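Local atomic coordinates of intradiol ring-cleavage dioxygenase (Streptomyces sp. SirexAA-E, PDB entry 4ILT), a protein that probably uses a non-haem iron(III) centre to cleave aromatic catechol-type rings between their two hydroxylated carbons, as other intradiol dioxygenases do. Residues Thr113-Pro118 with Pro131-Asn136; Thr34-Val39 with Glu145-Phe150. All blocks are in the same frame, centred on the assembly; numbering follows the deposited sequence.

Contact 1: residues Thr113-Pro118 with Pro131-Asn136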
# COMPACT_ATOMS: atom_id res chain seq x y z
N THR A 113 -1.11 3.58 7.63
CA THR A 113 -2.32 2.78 7.44
C THR A 113 -2.03 1.50 6.68
O THR A 113 -0.88 1.14 6.46
CB THR A 113 -3.39 3.59 6.73
OG1 THR A 113 -4.65 2.91 6.85
CG2 THR A 113 -3.05 3.75 5.26
N GLN A 114 -3.09 0.78 6.32
CA GLN A 114 -2.93 -0.53 5.69
C GLN A 114 -3.99 -0.71 4.62
O GLN A 114 -5.10 -0.22 4.78
CB GLN A 114 -3.03 -1.65 6.73
CG GLN A 114 -2.16 -1.44 7.96
CD GLN A 114 -2.04 -2.68 8.81
OE1 GLN A 114 -2.46 -3.76 8.40
NE2 GLN A 114 -1.44 -2.54 10.00
N LEU A 115 -3.64 -1.41 3.53
CA LEU A 115 -4.60 -1.76 2.48
C LEU A 115 -4.87 -3.26 2.44
O LEU A 115 -3.95 -4.08 2.52
CB LEU A 115 -4.17 -1.27 1.09
CG LEU A 115 -3.78 0.20 1.09
CD1 LEU A 115 -3.26 0.67 -0.24
CD2 LEU A 115 -4.96 1.05 1.56
N TYR A 116 -6.16 -3.59 2.34
CA TYR A 116 -6.66 -4.96 2.39
C TYR A 116 -7.18 -5.42 1.01
O TYR A 116 -7.42 -4.58 0.12
CB TYR A 116 -7.74 -5.09 3.49
CG TYR A 116 -7.21 -4.74 4.88
CD1 TYR A 116 -6.57 -5.69 5.66
CD2 TYR A 116 -7.33 -3.45 5.39
CE1 TYR A 116 -6.06 -5.39 6.90
CE2 TYR A 116 -6.83 -3.14 6.65
CZ TYR A 116 -6.19 -4.11 7.40
OH TYR A 116 -5.69 -3.81 8.65
N PHE A 117 -7.34 -6.73 0.85
CA PHE A 117 -7.78 -7.35 -0.40
C PHE A 117 -9.20 -7.94 -0.29
O PHE A 117 -9.56 -8.50 0.74
CB PHE A 117 -6.84 -8.50 -0.76
CG PHE A 117 -5.43 -8.08 -1.05
CD1 PHE A 117 -4.97 -8.01 -2.37
CD2 PHE A 117 -4.54 -7.85 -0.02
CE1 PHE A 117 -3.65 -7.66 -2.64
CE2 PHE A 117 -3.21 -7.51 -0.29
CZ PHE A 117 -2.78 -7.41 -1.61
N PRO A 118 -10.00 -7.86 -1.36
CA PRO A 118 -11.38 -8.38 -1.30
C PRO A 118 -11.43 -9.90 -1.21
O PRO A 118 -10.58 -10.57 -1.79
CB PRO A 118 -11.97 -7.95 -2.64
CG PRO A 118 -10.95 -7.07 -3.31
CD PRO A 118 -9.64 -7.35 -2.69
N PRO A 131 -13.39 -1.97 5.90
CA PRO A 131 -13.84 -1.77 4.51
C PRO A 131 -13.29 -0.50 3.84
O PRO A 131 -12.98 -0.52 2.64
CB PRO A 131 -15.38 -1.71 4.64
CG PRO A 131 -15.66 -2.58 5.82
CD PRO A 131 -14.51 -2.34 6.79
N ALA A 132 -13.11 0.58 4.60
CA ALA A 132 -12.58 1.82 4.04
C ALA A 132 -11.17 1.64 3.44
O ALA A 132 -10.67 2.49 2.70
CB ALA A 132 -12.57 2.90 5.12
N LEU A 133 -10.53 0.54 3.78
CA LEU A 133 -9.14 0.31 3.39
C LEU A 133 -9.04 -0.82 2.35
O LEU A 133 -7.96 -1.30 2.08
CB LEU A 133 -8.31 0.02 4.64
CG LEU A 133 -8.19 1.28 5.50
CD1 LEU A 133 -7.51 0.96 6.80
CD2 LEU A 133 -7.37 2.31 4.75
N LEU A 134 -10.18 -1.24 1.81
CA LEU A 134 -10.23 -2.27 0.78
C LEU A 134 -9.85 -1.74 -0.59
O LEU A 134 -10.46 -0.80 -1.10
CB LEU A 134 -11.64 -2.84 0.62
CG LEU A 134 -11.88 -4.24 1.20
CD1 LEU A 134 -13.32 -4.66 0.96
CD2 LEU A 134 -10.93 -5.25 0.67
N MET A 135 -8.86 -2.36 -1.21
CA MET A 135 -8.56 -2.07 -2.60
C MET A 135 -9.58 -2.71 -3.50
O MET A 135 -10.21 -3.69 -3.13
CB MET A 135 -7.20 -2.62 -2.94
CG MET A 135 -6.10 -2.01 -2.12
SD MET A 135 -4.58 -2.64 -2.79
CE MET A 135 -4.35 -4.05 -1.72
N ASN A 136 -9.75 -2.14 -4.68
CA ASN A 136 -10.50 -2.81 -5.73
C ASN A 136 -9.54 -3.70 -6.55
O ASN A 136 -8.55 -3.21 -7.06
CB ASN A 136 -11.21 -1.79 -6.62
CG ASN A 136 -12.08 -2.45 -7.68
OD1 ASN A 136 -13.17 -2.94 -7.38
ND2 ASN A 136 -11.59 -2.47 -8.92
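Two backbone hydrogen bonds join Tyr-116 to the loop residues Leu-133 and Met-135, forming a single beta bridge between Tyr-116 and Leu-134, whose CA atoms lie 4.8 Å apart. Tyr-116 N gives its hydrogen to Leu-133 O at 2.9 Å, and Met-135 N gives its own to Tyr-116 O at 3.0 Å; both bonds are nearly straight. Leu-133 O also receives a CA-H...O contact from Leu-115. A 3-10 segment at Pro-131 and Ala-132 leads into this bridge.

Leu-133 points at the strand. Leu-133 CB lies 3.7 Å from Tyr-116 CD2, at the ring's edge and in its plane, while both Leu-133 methyls reach Thr-113 OG1, a hydroxyl hydrogen-bonded to Pro-5 O. The Met-135 side chain runs alongside Phe-117: a bend at its last torsion (chi3 -93°) sets CE over the centre of the Phe-117 ring, 3.7 Å from the centroid, in a CH-pi contact. SD stands farther above that face, a Met-aromatic contact, and Met-135 CG packs on Leu-115 CB. Leu-134 starts away from the strand, yet its CD2 returns to lie 3.4 Å from Pro-118 N, against the backbone of Phe-117 and Pro-118.

The loop pairs with the edge of strand 111-116, outermost in the antiparallel sheet, that faces away from strand 98-104, to which Thr-113 and Leu-115 are bonded. Toward the mixed sheet, Leu-115 and Leu-133 pack on Phe-148 of strand 144-151, and Met-135 and Phe-117 reach Val-35 and Leu-33 of strand 32-40.

Contact 2: residues Thr34-Val39 with Glu145-Phe150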
# COMPACT_ATOMS: atom_id res chain seq x y z
N THR A 34 -0.15 -4.81 -9.38
CA THR A 34 0.04 -3.36 -9.43
C THR A 34 -1.04 -2.63 -8.62
O THR A 34 -2.23 -2.86 -8.84
CB THR A 34 -0.02 -2.79 -10.86
OG1 THR A 34 1.05 -3.33 -11.63
CG2 THR A 34 0.14 -1.28 -10.81
N VAL A 35 -0.62 -1.76 -7.70
CA VAL A 35 -1.57 -0.93 -6.97
C VAL A 35 -1.38 0.50 -7.47
O VAL A 35 -0.29 1.03 -7.43
CB VAL A 35 -1.35 -1.00 -5.45
CG1 VAL A 35 -2.34 -0.10 -4.69
CG2 VAL A 35 -1.46 -2.45 -4.96
N SER A 36 -2.45 1.12 -7.97
CA SER A 36 -2.37 2.49 -8.47
C SER A 36 -3.60 3.24 -8.02
O SER A 36 -4.60 2.62 -7.66
CB SER A 36 -2.25 2.55 -9.99
OG SER A 36 -3.38 1.96 -10.62
N GLY A 37 -3.54 4.56 -8.05
CA GLY A 37 -4.70 5.37 -7.71
C GLY A 37 -4.34 6.83 -7.57
O GLY A 37 -3.36 7.31 -8.15
N TYR A 38 -5.15 7.56 -6.83
CA TYR A 38 -4.83 8.96 -6.57
C TYR A 38 -4.77 9.23 -5.08
O TYR A 38 -5.27 8.43 -4.26
CB TYR A 38 -5.86 9.89 -7.23
CG TYR A 38 -5.90 9.70 -8.70
CD1 TYR A 38 -5.06 10.42 -9.52
CD2 TYR A 38 -6.77 8.79 -9.28
CE1 TYR A 38 -5.08 10.25 -10.87
CE2 TYR A 38 -6.80 8.62 -10.62
CZ TYR A 38 -5.95 9.35 -11.42
OH TYR A 38 -5.94 9.18 -12.77
N VAL A 39 -4.19 10.37 -4.76
CA VAL A 39 -4.33 10.93 -3.45
C VAL A 39 -5.09 12.22 -3.63
O VAL A 39 -4.66 13.08 -4.38
CB VAL A 39 -2.97 11.25 -2.78
CG1 VAL A 39 -3.20 12.04 -1.51
CG2 VAL A 39 -2.20 9.98 -2.48
N GLU A 145 -4.64 -6.48 -10.72
CA GLU A 145 -4.61 -5.02 -10.63
C GLU A 145 -5.49 -4.45 -9.52
O GLU A 145 -6.69 -4.71 -9.46
CB GLU A 145 -5.05 -4.38 -11.94
CG GLU A 145 -3.96 -4.21 -12.98
CD GLU A 145 -4.43 -3.36 -14.14
OE1 GLU A 145 -5.22 -2.42 -13.87
OE2 GLU A 145 -4.02 -3.62 -15.30
N GLY A 146 -4.87 -3.67 -8.64
CA GLY A 146 -5.56 -3.05 -7.53
C GLY A 146 -5.66 -1.54 -7.69
O GLY A 146 -4.78 -0.91 -8.29
N THR A 147 -6.74 -0.95 -7.18
CA THR A 147 -6.88 0.50 -7.12
C THR A 147 -7.39 0.97 -5.76
O THR A 147 -8.19 0.31 -5.10
CB THR A 147 -7.74 1.10 -8.26
OG1 THR A 147 -8.96 0.37 -8.38
CG2 THR A 147 -7.01 1.01 -9.59
N PHE A 148 -6.89 2.12 -5.34
CA PHE A 148 -7.28 2.73 -4.10
C PHE A 148 -7.00 4.23 -4.16
O PHE A 148 -5.94 4.66 -4.63
CB PHE A 148 -6.47 2.12 -2.95
CG PHE A 148 -6.88 2.61 -1.61
CD1 PHE A 148 -7.92 2.00 -0.92
CD2 PHE A 148 -6.27 3.72 -1.06
CE1 PHE A 148 -8.31 2.46 0.33
CE2 PHE A 148 -6.65 4.20 0.18
CZ PHE A 148 -7.68 3.57 0.88
N ASP A 149 -7.95 5.04 -3.69
CA ASP A 149 -7.70 6.48 -3.58
C ASP A 149 -7.52 6.82 -2.10
O ASP A 149 -8.32 6.41 -1.27
CB ASP A 149 -8.85 7.28 -4.17
CG ASP A 149 -9.09 6.96 -5.62
OD1 ASP A 149 -8.10 6.66 -6.32
OD2 ASP A 149 -10.26 6.99 -6.06
N PHE A 150 -6.42 7.50 -1.77
CA PHE A 150 -6.25 8.04 -0.42
C PHE A 150 -6.98 9.38 -0.36
O PHE A 150 -6.96 10.14 -1.32
CB PHE A 150 -4.80 8.29 -0.11
CG PHE A 150 -3.97 7.07 -0.10
CD1 PHE A 150 -3.36 6.64 -1.25
CD2 PHE A 150 -3.79 6.35 1.06
CE1 PHE A 150 -2.58 5.51 -1.26
CE2 PHE A 150 -2.98 5.22 1.07
CZ PHE A 150 -2.39 4.80 -0.09
O HOH W 1 -4.56 -0.77 -10.95
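The ring of Phe-150 takes Val-39 CG2 obliquely, 3.7 Å from its CD1, and has Tyr-38 O near its plane at the edge; one face is covered, toward the rim, by CE2 of Phe-148, whose own ring meets Phe-150 CG at its edge. On the opposite side of the strands, the Tyr-38 ring has Asp-149 OD1 at its edge, ring and carboxylate planes 51° apart. These groups belong to a parallel strand pair in the mixed sheet of the beta-sandwich core of intradiol dioxygenases. Val-35, Val-39 and Phe-150 share one face, and Thr-34, Ser-36, Glu-145 and Thr-147 the other. Phe-150 meets Phe-82 of strand 81-87, which flanks strand 32-40.

Gly-146 bonds to both Thr-34 O and Ser-36 N, and Phe-148 N continues the pairing to Ser-36 O. The regular pattern then breaks: Phe-148 O lies 3.4 Å from Gly-37 CA in a CA-H...O contact, and Tyr-38 N turns to the side chain of Asp-149. Phe-150 N to Tyr-38 O, 2.9 Å, returns the pairing to backbone bonds.

At the other end, a water gives a hydrogen to Gly-146 O at 2.7 Å, bonds Ser-36 OG and reaches Glu-145 OE1 weakly, while Glu-145 OE2 makes a salt bridge to Arg-138. With CG beside its backbone N (chi1 -58°), Asp-149 OD1 accepts the Tyr-38 N-H, 3.1 Å from N, on its anti side, 25° out of the carboxylate plane.

Overall arrangement
The centres of contacts 1 and 2 lie about 10 Å apart, and the two meet where the loop of contact 1 runs into strand 136-138: Asn-136 O and Thr-147 N, 2.9 Å apart, form a probable hydrogen bond between this edge strand and strand 144-151. Phe-148 bridges the two sheets, its CZ 3.8 Å from Leu-115 CD2. Contact 1 is the one beside the iron: the side chain of Gln-114, its amide hydrogen-bonded to Met-8 O and Arg-95, comes within about 5 Å of the iron(III) ion held by Tyr-63, His-98 and His-100, and touches both histidines. Contact 2, within the mixed sheet, is farther away, with the Val-35 side chain about 14 Å from the metal.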